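Local coordinates for uncharacterized protein AsqI (Emericella nidulans, PDB 5YY3) that acts as a zinc-dependent cyclopenase, converting 4'-methoxycyclopenin into 4'-methoxyviridicatin in the biosynthesis of aspoquinolone mycotoxins, at residues G169-S174 / E457-L462; N249-I254 / A387-C392; A417-V422 / Y633-S638; L489-F494 / C577-D582. All blocks are in the same frame, centred on the assembly; numbering follows the deposited sequence.

Contact 1 (G169-S174 / E457-L462)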
loop_
_atom_site.group_PDB
_atom_site.type_symbol
_atom_site.label_atom_id
_atom_site.label_comp_id
_atom_site.label_asym_id
_atom_site.label_seq_id
_atom_site.Cartn_x
_atom_site.Cartn_y
_atom_site.Cartn_z
ATOM N N GLY A 169 -5.462 -5.510 -7.501
ATOM C CA GLY A 169 -6.326 -6.669 -7.370
ATOM C C GLY A 169 -5.638 -7.878 -6.764
ATOM O O GLY A 169 -5.049 -7.801 -5.682
ATOM N N HIS A 170 -5.707 -9.001 -7.475
ATOM C CA HIS A 170 -5.075 -10.227 -7.026
ATOM C C HIS A 170 -3.831 -10.547 -7.868
ATOM O O HIS A 170 -3.507 -11.715 -8.087
ATOM C CB HIS A 170 -6.073 -11.393 -7.086
ATOM C CG HIS A 170 -7.152 -11.334 -6.045
ATOM N ND1 HIS A 170 -8.387 -10.764 -6.280
ATOM C CD2 HIS A 170 -7.187 -11.794 -4.770
ATOM C CE1 HIS A 170 -9.133 -10.870 -5.192
ATOM N NE2 HIS A 170 -8.428 -11.495 -4.260
ATOM N N ALA A 171 -3.136 -9.513 -8.343
ATOM C CA ALA A 171 -1.946 -9.730 -9.166
ATOM C C ALA A 171 -0.853 -10.484 -8.404
ATOM O O ALA A 171 -0.083 -11.242 -8.998
ATOM C CB ALA A 171 -1.408 -8.412 -9.686
ATOM N N LEU A 172 -0.777 -10.284 -7.094
ATOM C CA LEU A 172 0.265 -10.944 -6.320
ATOM C C LEU A 172 0.145 -12.472 -6.375
ATOM O O LEU A 172 1.151 -13.182 -6.228
ATOM C CB LEU A 172 0.245 -10.453 -4.865
ATOM C CG LEU A 172 0.836 -9.051 -4.615
ATOM C CD1 LEU A 172 0.789 -8.686 -3.129
ATOM C CD2 LEU A 172 2.267 -8.934 -5.159
ATOM N N LEU A 173 -1.071 -12.967 -6.597
ATOM C CA LEU A 173 -1.353 -14.415 -6.614
ATOM C C LEU A 173 -0.940 -15.081 -7.925
ATOM O O LEU A 173 -1.102 -16.286 -8.116
ATOM C CB LEU A 173 -2.835 -14.666 -6.383
ATOM C CG LEU A 173 -3.309 -14.218 -5.002
ATOM C CD1 LEU A 173 -4.792 -14.566 -4.809
ATOM C CD2 LEU A 173 -2.428 -14.879 -3.940
ATOM N N SER A 174 -0.432 -14.274 -8.838
ATOM C CA SER A 174 0.070 -14.750 -10.112
ATOM C C SER A 174 1.001 -15.974 -9.981
ATOM O O SER A 174 0.952 -16.875 -10.813
ATOM C CB SER A 174 0.751 -13.555 -10.824
ATOM O OG SER A 174 1.941 -13.928 -11.475
ATOM N N GLU A 457 6.049 -19.304 -15.644
ATOM C CA GLU A 457 5.679 -18.955 -14.270
ATOM C C GLU A 457 6.003 -17.492 -13.975
ATOM O O GLU A 457 6.794 -16.868 -14.679
ATOM C CB GLU A 457 6.393 -19.867 -13.268
ATOM C CG GLU A 457 6.069 -21.339 -13.448
ATOM C CD GLU A 457 6.728 -22.216 -12.399
ATOM O OE1 GLU A 457 7.888 -21.963 -12.031
ATOM O OE2 GLU A 457 6.082 -23.172 -11.943
ATOM N N SER A 458 5.382 -16.937 -12.939
ATOM C CA SER A 458 5.649 -15.544 -12.591
ATOM C C SER A 458 5.728 -15.338 -11.090
ATOM O O SER A 458 5.102 -16.077 -10.326
ATOM C CB SER A 458 4.583 -14.628 -13.191
ATOM O OG SER A 458 3.279 -15.051 -12.819
ATOM N N LYS A 459 6.538 -14.352 -10.694
ATOM C CA LYS A 459 6.611 -13.815 -9.332
ATOM C C LYS A 459 7.275 -14.744 -8.305
ATOM O O LYS A 459 8.060 -14.281 -7.486
ATOM C CB LYS A 459 5.208 -13.409 -8.850
ATOM C CG LYS A 459 4.624 -12.201 -9.609
ATOM C CD LYS A 459 3.672 -11.384 -8.719
ATOM C CE LYS A 459 3.106 -10.161 -9.444
ATOM N NZ LYS A 459 2.377 -10.517 -10.714
ATOM N N ALA A 460 6.961 -16.037 -8.346
ATOM C CA ALA A 460 7.571 -17.018 -7.442
ATOM C C ALA A 460 7.222 -18.450 -7.856
ATOM O O ALA A 460 6.350 -18.671 -8.697
ATOM C CB ALA A 460 7.131 -16.776 -5.996
ATOM N N LYS A 461 7.942 -19.405 -7.278
ATOM C CA LYS A 461 7.582 -20.815 -7.328
ATOM C C LYS A 461 7.383 -21.287 -5.896
ATOM O O LYS A 461 8.353 -21.374 -5.145
ATOM C CB LYS A 461 8.666 -21.659 -8.010
ATOM C CG LYS A 461 8.365 -23.163 -8.033
ATOM C CD LYS A 461 7.160 -23.461 -8.931
ATOM C CE LYS A 461 6.858 -24.946 -9.022
ATOM N NZ LYS A 461 5.925 -25.257 -10.150
ATOM N N LEU A 462 6.142 -21.566 -5.510
ATOM C CA LEU A 462 5.853 -21.978 -4.140
ATOM C C LEU A 462 6.373 -23.396 -3.907
ATOM O O LEU A 462 6.482 -24.201 -4.835
ATOM C CB LEU A 462 4.358 -21.901 -3.851
ATOM C CG LEU A 462 3.932 -22.299 -2.426
ATOM C CD1 LEU A 462 4.556 -21.367 -1.395
ATOM C CD2 LEU A 462 2.415 -22.325 -2.264
#
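The seam between the hemocyanin-type helical domain and the Ig-like domain is bridged here by K459, which reaches from the loop leading into strand 461-475 to A171, in the short 3-10 segment just before helix 174-177. K459 NZ donates to A171 O at 3.1 Å. It does not arrive along a lone pair: the ammonium sits above the carbonyl plane, with a C=O...N angle of 128°. S174 N bonds to A171 O from the opposite face, also at 3.1 Å, so the oxygen is held between a domain-spanning bond and one that closes its own turn. A bend in the lysine chain (chi4 57°) turns the ammonium in beside the turn, where NZ lies 3.4 Å from S174 CB and K459 CD passes 4.0 Å from L172 O. K459 is the centre of a classic gamma turn, with positive phi, closed by A460 N to S458 O at 2.7 Å. S458 and S174 face each other, and both OG atoms are modelled within hydrogen-bonding distance of D178 OD2, but they stand too close together, so their exact placement is doubtful. Further along the second segment, K461 NZ forms a salt bridge with E457 OE2 at 2.8 Å, on the syn lone pair. C162 and A164 of a second subunit pack against K459 and L172 respectively. With E160 as its salt-bridge partner and A171 O as a neutral acceptor, the buried K459 ammonium has both charge and hydrogen-bonding compensation, which would favour its protonated form.

Contact 2 (N249-I254 / A387-C392)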
loop_
_atom_site.group_PDB
_atom_site.type_symbol
_atom_site.label_atom_id
_atom_site.label_comp_id
_atom_site.label_asym_id
_atom_site.label_seq_id
_atom_site.Cartn_x
_atom_site.Cartn_y
_atom_site.Cartn_z
ATOM N N ASN A 249 -10.193 -5.384 -12.858
ATOM C CA ASN A 249 -8.733 -5.313 -12.872
ATOM C C ASN A 249 -8.052 -5.608 -14.205
ATOM O O ASN A 249 -6.907 -5.182 -14.438
ATOM C CB ASN A 249 -8.168 -6.244 -11.813
ATOM C CG ASN A 249 -8.401 -5.712 -10.433
ATOM O OD1 ASN A 249 -8.239 -4.518 -10.193
ATOM N ND2 ASN A 249 -8.845 -6.571 -9.530
ATOM N N GLY A 250 -8.722 -6.337 -15.086
ATOM C CA GLY A 250 -8.116 -6.582 -16.383
ATOM C C GLY A 250 -6.968 -7.563 -16.252
ATOM O O GLY A 250 -6.443 -7.784 -15.170
ATOM N N TYR A 251 -6.564 -8.164 -17.358
ATOM C CA TYR A 251 -5.626 -9.258 -17.272
ATOM C C TYR A 251 -4.706 -9.282 -18.467
ATOM O O TYR A 251 -5.144 -9.076 -19.601
ATOM C CB TYR A 251 -6.389 -10.588 -17.158
ATOM C CG TYR A 251 -5.548 -11.813 -17.424
ATOM C CD1 TYR A 251 -4.575 -12.211 -16.521
ATOM C CD2 TYR A 251 -5.738 -12.580 -18.567
ATOM C CE1 TYR A 251 -3.812 -13.331 -16.742
ATOM C CE2 TYR A 251 -4.974 -13.715 -18.797
ATOM C CZ TYR A 251 -4.013 -14.079 -17.875
ATOM O OH TYR A 251 -3.227 -15.186 -18.076
ATOM N N ALA A 252 -3.434 -9.563 -18.219
ATOM C CA ALA A 252 -2.488 -9.753 -19.299
ATOM C C ALA A 252 -1.680 -11.019 -19.064
ATOM O O ALA A 252 -1.027 -11.143 -18.030
ATOM C CB ALA A 252 -1.569 -8.543 -19.409
ATOM N N PRO A 253 -1.706 -11.961 -20.024
ATOM C CA PRO A 253 -0.924 -13.197 -19.863
ATOM C C PRO A 253 0.562 -12.871 -19.645
ATOM O O PRO A 253 0.978 -11.799 -20.095
ATOM C CB PRO A 253 -1.155 -13.941 -21.191
ATOM C CG PRO A 253 -2.359 -13.333 -21.785
ATOM C CD PRO A 253 -2.397 -11.909 -21.319
ATOM N N ILE A 254 1.328 -13.731 -18.966
ATOM C CA ILE A 254 2.756 -13.436 -18.780
ATOM C C ILE A 254 3.421 -13.278 -20.126
ATOM O O ILE A 254 3.155 -14.051 -21.056
ATOM C CB ILE A 254 3.548 -14.503 -18.031
ATOM C CG1 ILE A 254 2.662 -15.346 -17.150
ATOM C CG2 ILE A 254 4.673 -13.854 -17.219
ATOM C CD1 ILE A 254 3.486 -16.275 -16.380
ATOM N N ALA A 387 -6.518 -21.389 -18.601
ATOM C CA ALA A 387 -7.644 -20.912 -17.805
ATOM C C ALA A 387 -7.271 -20.610 -16.333
ATOM O O ALA A 387 -7.620 -19.530 -15.830
ATOM C CB ALA A 387 -8.787 -21.911 -17.863
ATOM N N PRO A 388 -6.566 -21.542 -15.635
ATOM C CA PRO A 388 -6.209 -21.226 -14.241
ATOM C C PRO A 388 -5.390 -19.942 -14.072
ATOM O O PRO A 388 -5.372 -19.382 -12.975
ATOM C CB PRO A 388 -5.374 -22.441 -13.799
ATOM C CG PRO A 388 -5.824 -23.545 -14.668
ATOM C CD PRO A 388 -6.177 -22.922 -15.993
ATOM N N ARG A 389 -4.736 -19.476 -15.130
ATOM C CA ARG A 389 -3.903 -18.286 -15.024
ATOM C C ARG A 389 -4.747 -17.021 -14.883
ATOM O O ARG A 389 -4.325 -16.038 -14.274
ATOM C CB ARG A 389 -2.999 -18.142 -16.246
ATOM C CG ARG A 389 -2.254 -19.388 -16.667
ATOM C CD ARG A 389 -1.469 -19.117 -17.945
ATOM N NE ARG A 389 -0.664 -20.280 -18.278
ATOM C CZ ARG A 389 0.560 -20.499 -17.810
ATOM N NH1 ARG A 389 1.129 -19.612 -17.009
ATOM N NH2 ARG A 389 1.223 -21.601 -18.147
ATOM N N ASP A 390 -5.943 -17.059 -15.458
ATOM C CA ASP A 390 -6.801 -15.882 -15.605
ATOM C C ASP A 390 -7.761 -15.702 -14.412
ATOM O O ASP A 390 -8.507 -16.620 -14.075
ATOM C CB ASP A 390 -7.580 -16.027 -16.909
ATOM C CG ASP A 390 -8.236 -14.737 -17.364
ATOM O OD1 ASP A 390 -8.570 -13.888 -16.504
ATOM O OD2 ASP A 390 -8.438 -14.602 -18.598
ATOM N N PRO A 391 -7.739 -14.524 -13.766
ATOM C CA PRO A 391 -8.622 -14.320 -12.607
ATOM C C PRO A 391 -10.109 -14.393 -12.948
ATOM O O PRO A 391 -10.908 -14.694 -12.050
ATOM C CB PRO A 391 -8.256 -12.910 -12.122
ATOM C CG PRO A 391 -6.868 -12.691 -12.617
ATOM C CD PRO A 391 -6.841 -13.372 -13.976
ATOM N N CYS A 392 -10.508 -14.134 -14.193
ATOM C CA CYS A 392 -11.944 -14.232 -14.483
ATOM C C CYS A 392 -12.447 -15.676 -14.318
ATOM O O CYS A 392 -13.599 -15.893 -13.945
ATOM C CB CYS A 392 -12.285 -13.692 -15.883
ATOM S SG CYS A 392 -11.785 -14.680 -17.308
#
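D390 OD1, on the residue whose carboxylate lies over the ring of Y251, takes the N-H of C392 at 3.0 Å (N-H...O 165°) and is also hydrogen-bonded to Y264 OH. The first of these is the capping bond of an N-cap: the amide comes from above the carboxylate plane, and D390 sits right before helix 391-410. Held in this way, and with CG anti to the backbone N (chi1 -165°), the carboxylate stacks on the tyrosine, its plane 27° from that of the ring, with OD2 nearest, 3.4 Å from Y251 CD2. The backbone joins in through a CH-pi contact, D390 CA lying 4.1 Å from the Y251 ring centroid. P253 N, from the same loop as the tyrosine, lies over the opposite face near its rim. P391 CD packs at 3.6 Å from Y251 CD1, and at the far end of the ring Y251 OH rests 3.5 Å from R389 CB. The extended R389 chain runs on to I254, whose CD1 comes within 4.1 Å of NH1; that nitrogen is engaged by D178 and M456 O. The loop carrying Y251 thus lies against the start of helix 391-410, while P388 and R389 pack on helix 180-193, which supplies zinc ligands H186 and H190.

Contact 3 (A417-V422 / Y633-S638)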
loop_
_atom_site.group_PDB
_atom_site.type_symbol
_atom_site.label_atom_id
_atom_site.label_comp_id
_atom_site.label_asym_id
_atom_site.label_seq_id
_atom_site.Cartn_x
_atom_site.Cartn_y
_atom_site.Cartn_z
ATOM N N ALA A 417 -23.429 -41.139 10.662
ATOM C CA ALA A 417 -23.970 -42.213 9.817
ATOM C C ALA A 417 -22.961 -43.269 9.331
ATOM O O ALA A 417 -23.322 -44.425 9.145
ATOM C CB ALA A 417 -24.667 -41.605 8.621
ATOM N N HIS A 418 -21.709 -42.891 9.116
ATOM C CA HIS A 418 -20.729 -43.866 8.647
ATOM C C HIS A 418 -19.459 -43.851 9.513
ATOM O O HIS A 418 -18.355 -44.086 9.011
ATOM C CB HIS A 418 -20.383 -43.607 7.179
ATOM C CG HIS A 418 -21.572 -43.588 6.268
ATOM N ND1 HIS A 418 -22.114 -44.734 5.723
ATOM C CD2 HIS A 418 -22.319 -42.559 5.790
ATOM C CE1 HIS A 418 -23.141 -44.412 4.954
ATOM N NE2 HIS A 418 -23.286 -43.101 4.980
ATOM N N ARG A 419 -19.630 -43.573 10.805
ATOM C CA ARG A 419 -18.519 -43.568 11.758
ATOM C C ARG A 419 -17.812 -44.930 11.831
ATOM O O ARG A 419 -18.462 -45.968 11.836
ATOM C CB ARG A 419 -19.016 -43.183 13.169
ATOM C CG ARG A 419 -20.103 -44.125 13.750
ATOM C CD ARG A 419 -20.090 -44.215 15.280
ATOM N NE ARG A 419 -20.645 -43.038 15.953
ATOM C CZ ARG A 419 -20.383 -42.693 17.223
ATOM N NH1 ARG A 419 -19.558 -43.429 17.975
ATOM N NH2 ARG A 419 -20.933 -41.594 17.740
ATOM N N ALA A 420 -16.485 -44.930 11.894
ATOM C CA ALA A 420 -15.761 -46.154 12.225
ATOM C C ALA A 420 -15.787 -46.356 13.736
ATOM O O ALA A 420 -15.765 -45.386 14.496
ATOM C CB ALA A 420 -14.332 -46.100 11.720
ATOM N N GLU A 421 -15.834 -47.615 14.171
ATOM C CA GLU A 421 -15.860 -47.928 15.592
ATOM C C GLU A 421 -14.446 -47.803 16.147
ATOM O O GLU A 421 -13.723 -48.788 16.366
ATOM C CB GLU A 421 -16.435 -49.321 15.834
ATOM C CG GLU A 421 -17.961 -49.363 15.998
ATOM C CD GLU A 421 -18.516 -50.770 15.825
ATOM O OE1 GLU A 421 -18.539 -51.249 14.671
ATOM O OE2 GLU A 421 -18.915 -51.403 16.832
ATOM N N VAL A 422 -14.069 -46.563 16.397
ATOM C CA VAL A 422 -12.698 -46.246 16.701
ATOM C C VAL A 422 -12.670 -44.950 17.499
ATOM O O VAL A 422 -13.593 -44.141 17.417
ATOM C CB VAL A 422 -11.888 -46.160 15.377
ATOM C CG1 VAL A 422 -11.190 -44.801 15.194
ATOM C CG2 VAL A 422 -10.939 -47.312 15.277
ATOM N N TYR A 633 -18.245 -37.175 19.746
ATOM C CA TYR A 633 -17.811 -37.643 18.417
ATOM C C TYR A 633 -16.385 -38.156 18.473
ATOM O O TYR A 633 -15.471 -37.489 18.009
ATOM C CB TYR A 633 -17.929 -36.527 17.363
ATOM C CG TYR A 633 -19.287 -35.852 17.343
ATOM C CD1 TYR A 633 -20.370 -36.448 16.702
ATOM C CD2 TYR A 633 -19.491 -34.632 17.978
ATOM C CE1 TYR A 633 -21.622 -35.846 16.686
ATOM C CE2 TYR A 633 -20.742 -34.027 17.975
ATOM C CZ TYR A 633 -21.800 -34.639 17.325
ATOM O OH TYR A 633 -23.045 -34.049 17.302
ATOM N N PRO A 634 -16.191 -39.357 19.034
ATOM C CA PRO A 634 -14.837 -39.840 19.337
ATOM C C PRO A 634 -14.087 -40.259 18.080
ATOM O O PRO A 634 -12.862 -40.390 18.106
ATOM C CB PRO A 634 -15.086 -41.049 20.263
ATOM C CG PRO A 634 -16.572 -41.000 20.616
ATOM C CD PRO A 634 -17.234 -40.306 19.473
ATOM N N PHE A 635 -14.833 -40.469 17.000
ATOM C CA PHE A 635 -14.293 -40.837 15.686
ATOM C C PHE A 635 -13.875 -39.591 14.848
ATOM O O PHE A 635 -13.524 -39.703 13.665
ATOM C CB PHE A 635 -15.343 -41.670 14.920
ATOM C CG PHE A 635 -16.624 -40.922 14.678
ATOM C CD1 PHE A 635 -17.561 -40.785 15.694
ATOM C CD2 PHE A 635 -16.869 -40.313 13.458
ATOM C CE1 PHE A 635 -18.728 -40.066 15.492
ATOM C CE2 PHE A 635 -18.023 -39.592 13.250
ATOM C CZ PHE A 635 -18.960 -39.470 14.266
ATOM N N ILE A 636 -13.947 -38.416 15.471
ATOM C CA ILE A 636 -13.459 -37.161 14.893
ATOM C C ILE A 636 -12.469 -36.556 15.872
ATOM O O ILE A 636 -12.660 -36.636 17.093
ATOM C CB ILE A 636 -14.600 -36.133 14.619
ATOM C CG1 ILE A 636 -15.485 -36.583 13.447
ATOM C CG2 ILE A 636 -14.029 -34.740 14.329
ATOM C CD1 ILE A 636 -16.850 -35.867 13.380
ATOM N N THR A 637 -11.399 -35.974 15.347
ATOM C CA THR A 637 -10.496 -35.200 16.181
ATOM C C THR A 637 -9.958 -34.016 15.380
ATOM O O THR A 637 -10.026 -34.001 14.148
ATOM C CB THR A 637 -9.340 -36.057 16.711
ATOM O OG1 THR A 637 -8.734 -35.399 17.837
ATOM C CG2 THR A 637 -8.298 -36.302 15.624
ATOM N N SER A 638 -9.445 -33.013 16.077
ATOM C CA SER A 638 -8.957 -31.818 15.405
ATOM C C SER A 638 -7.891 -31.164 16.240
ATOM O O SER A 638 -7.815 -31.378 17.454
ATOM C CB SER A 638 -10.097 -30.830 15.121
ATOM O OG SER A 638 -10.599 -30.286 16.319
#
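A CH-pi contact between R419 and F635 dominates here. R419 CB sits almost centrally over the phenyl face, 3.5 Å from the F635 ring centroid and 7° off its normal. Beyond it the arginine chain folds back at chi3 (75°), setting the guanidinium beside the CE1 side of the ring: F635 CE1 lies over one guanidinium face, offset toward its rim and 3.5 Å from R419 NH2, with the two planes 45° apart. The aliphatic root therefore covers the ring face, while the charged end lies off its CE1 side. Looser van der Waals contacts extend the patch. R419 NH1 is 4.2 Å from P634 CD, A420 O is 3.8 Å from F635 CB, and V422 O is 3.8 Å from F635 CA. No hydrogen bond joins the two segments directly. A type I beta turn from Y633 to I636, closed by I636 N to Y633 O at 3.1 Å, presents F635 toward R419. A420 and F635 both form backbone hydrogen bonds with A579, which links both segments to strand 571-580, and P634 bonds to L424. The contact lies where the loop after helix 391-410 enters strand 422-431, beside the start of strand 636-644.

Contact 4 (L489-F494 / C577-D582)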
loop_
_atom_site.group_PDB
_atom_site.type_symbol
_atom_site.label_atom_id
_atom_site.label_comp_id
_atom_site.label_asym_id
_atom_site.label_seq_id
_atom_site.Cartn_x
_atom_site.Cartn_y
_atom_site.Cartn_z
ATOM N N LEU A 489 -10.604 -49.296 8.487
ATOM C CA LEU A 489 -11.282 -48.001 8.467
ATOM C C LEU A 489 -10.508 -47.028 7.587
ATOM O O LEU A 489 -9.398 -47.314 7.162
ATOM C CB LEU A 489 -11.434 -47.463 9.891
ATOM C CG LEU A 489 -10.076 -47.348 10.569
ATOM C CD1 LEU A 489 -9.620 -45.899 10.692
ATOM C CD2 LEU A 489 -10.060 -48.075 11.909
ATOM N N THR A 490 -11.118 -45.895 7.295
ATOM C CA THR A 490 -10.483 -44.890 6.455
ATOM C C THR A 490 -10.365 -43.576 7.224
ATOM O O THR A 490 -11.336 -43.109 7.833
ATOM C CB THR A 490 -11.265 -44.666 5.141
ATOM O OG1 THR A 490 -11.259 -45.870 4.368
ATOM C CG2 THR A 490 -10.638 -43.531 4.304
ATOM N N LEU A 491 -9.156 -43.011 7.219
ATOM C CA LEU A 491 -8.881 -41.729 7.870
ATOM C C LEU A 491 -8.949 -40.629 6.823
ATOM O O LEU A 491 -8.279 -40.711 5.788
ATOM C CB LEU A 491 -7.509 -41.733 8.545
ATOM C CG LEU A 491 -7.307 -42.673 9.730
ATOM C CD1 LEU A 491 -5.903 -42.534 10.240
ATOM C CD2 LEU A 491 -8.308 -42.366 10.833
ATOM N N ARG A 492 -9.759 -39.607 7.091
ATOM C CA ARG A 492 -9.927 -38.507 6.154
ATOM C C ARG A 492 -9.447 -37.195 6.760
ATOM O O ARG A 492 -10.012 -36.716 7.751
ATOM C CB ARG A 492 -11.393 -38.389 5.732
ATOM C CG ARG A 492 -11.970 -39.683 5.221
ATOM C CD ARG A 492 -13.458 -39.575 5.040
ATOM N NE ARG A 492 -13.990 -40.809 4.489
ATOM C CZ ARG A 492 -14.139 -41.042 3.195
ATOM N NH1 ARG A 492 -13.812 -40.105 2.316
ATOM N NH2 ARG A 492 -14.622 -42.206 2.788
ATOM N N LEU A 493 -8.413 -36.620 6.158
ATOM C CA LEU A 493 -7.784 -35.413 6.688
ATOM C C LEU A 493 -8.087 -34.154 5.861
ATOM O O LEU A 493 -7.876 -34.126 4.638
ATOM C CB LEU A 493 -6.268 -35.603 6.772
ATOM C CG LEU A 493 -5.449 -34.353 7.110
ATOM C CD1 LEU A 493 -5.596 -33.965 8.554
ATOM C CD2 LEU A 493 -3.990 -34.533 6.741
ATOM N N PHE A 494 -8.570 -33.123 6.555
ATOM C CA PHE A 494 -8.845 -31.814 5.986
ATOM C C PHE A 494 -8.177 -30.713 6.819
ATOM O O PHE A 494 -7.976 -30.869 8.036
ATOM C CB PHE A 494 -10.354 -31.550 5.928
ATOM C CG PHE A 494 -11.108 -32.404 4.932
ATOM C CD1 PHE A 494 -11.475 -33.708 5.245
ATOM C CD2 PHE A 494 -11.506 -31.873 3.703
ATOM C CE1 PHE A 494 -12.191 -34.488 4.342
ATOM C CE2 PHE A 494 -12.229 -32.639 2.792
ATOM C CZ PHE A 494 -12.575 -33.955 3.110
ATOM N N CYS A 577 -9.714 -34.636 11.321
ATOM C CA CYS A 577 -9.587 -36.018 10.912
ATOM C C CYS A 577 -10.827 -36.780 11.353
ATOM O O CYS A 577 -11.223 -36.746 12.523
ATOM C CB CYS A 577 -8.319 -36.662 11.487
ATOM S SG CYS A 577 -7.959 -38.286 10.703
ATOM N N ILE A 578 -11.462 -37.443 10.400
ATOM C CA ILE A 578 -12.606 -38.281 10.712
ATOM C C ILE A 578 -12.281 -39.727 10.319
ATOM O O ILE A 578 -11.592 -39.975 9.321
ATOM C CB ILE A 578 -13.903 -37.773 10.001
ATOM C CG1 ILE A 578 -15.110 -38.651 10.355
ATOM C CG2 ILE A 578 -13.729 -37.693 8.492
ATOM C CD1 ILE A 578 -16.430 -38.092 9.841
ATOM N N ALA A 579 -12.730 -40.682 11.129
ATOM C CA ALA A 579 -12.577 -42.089 10.772
ATOM C C ALA A 579 -13.911 -42.651 10.295
ATOM O O ALA A 579 -14.910 -42.628 11.020
ATOM C CB ALA A 579 -12.033 -42.902 11.960
ATOM N N THR A 580 -13.943 -43.148 9.068
ATOM C CA THR A 580 -15.178 -43.728 8.572
ATOM C C THR A 580 -15.049 -45.227 8.353
ATOM O O THR A 580 -13.965 -45.744 8.066
ATOM C CB THR A 580 -15.644 -43.050 7.248
ATOM O OG1 THR A 580 -14.632 -43.176 6.240
ATOM C CG2 THR A 580 -15.944 -41.583 7.482
ATOM N N ASP A 581 -16.167 -45.917 8.531
ATOM C CA ASP A 581 -16.336 -47.269 8.012
ATOM C C ASP A 581 -16.969 -47.201 6.636
ATOM O O ASP A 581 -18.117 -46.801 6.512
ATOM C CB ASP A 581 -17.216 -48.116 8.929
ATOM C CG ASP A 581 -17.409 -49.527 8.403
ATOM O OD1 ASP A 581 -16.444 -50.102 7.851
ATOM O OD2 ASP A 581 -18.535 -50.053 8.530
ATOM N N ASP A 582 -16.224 -47.604 5.615
ATOM C CA ASP A 582 -16.690 -47.500 4.233
ATOM C C ASP A 582 -17.204 -48.818 3.640
ATOM O O ASP A 582 -17.509 -48.877 2.450
ATOM C CB ASP A 582 -15.563 -46.948 3.354
ATOM C CG ASP A 582 -15.210 -45.507 3.695
ATOM O OD1 ASP A 582 -16.076 -44.796 4.257
ATOM O OD2 ASP A 582 -14.070 -45.090 3.396
#
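L491 and A579 meet at the apolar centre, with L491 CD2 3.9 Å from A579 CB. On the same face of the sheet L489 CD1 approaches A579 CB at 4.1 Å, and L491 CB lies equally far from C577 SG. This face packs against strands 422-431 and 461-475, V422 meeting L489 and A579, and W469 meeting L491 and C577. Strands 487-497 and 571-580 are antiparallel neighbours in the sheet of the Ig-like domain. T490 with T580 and R492 with I578 are hydrogen-bonded pairs, each joined by two backbone bonds; L491 with A579 and L493 with C577 are the non-hydrogen-bonded pairs between and beyond. On the other face R492 CB lies beside I578 CG2, the two chains pointing the same way. The extended R492 chain then crosses T580 and donates from NE to T580 OG1 at 3.0 Å, nearly straight (171°) and in the guanidinium plane. T580 OG1 in turn donates to D582 OD1 at 2.9 Å, from above the carboxylate plane. R492 NH2 completes a salt bridge to D582 OD2 at 3.0 Å, though its hydrogen bond there is bent and weak. T490 OG1 lies 3.1 Å from that same D582 OD2, while R492 NH1 forms a further salt bridge with D598.

In the fold
All four contacts are largely buried, but they fall into two pairs. Contacts 1 and 2 adjoin, with I254 CD1 of contact 2 packing on E457 and S458 of contact 1; the first joins two domains beside a second subunit, the second stays within the helical domain near the zinc ligands. Contacts 3 and 4 share the Ig-like sheet about 8 Å apart, centre to centre, where H418 O and D581 N probably hydrogen-bond. They lie far from contact 2, across the chain's centre. Regular strand pairing appears in contact 4 alone, while contacts 2 and 3 depend on aromatic faces, met by a carboxylate in one and the aliphatic root of an arginine in the other. Contact 1 has one lysine-to-carbonyl hydrogen bond across it.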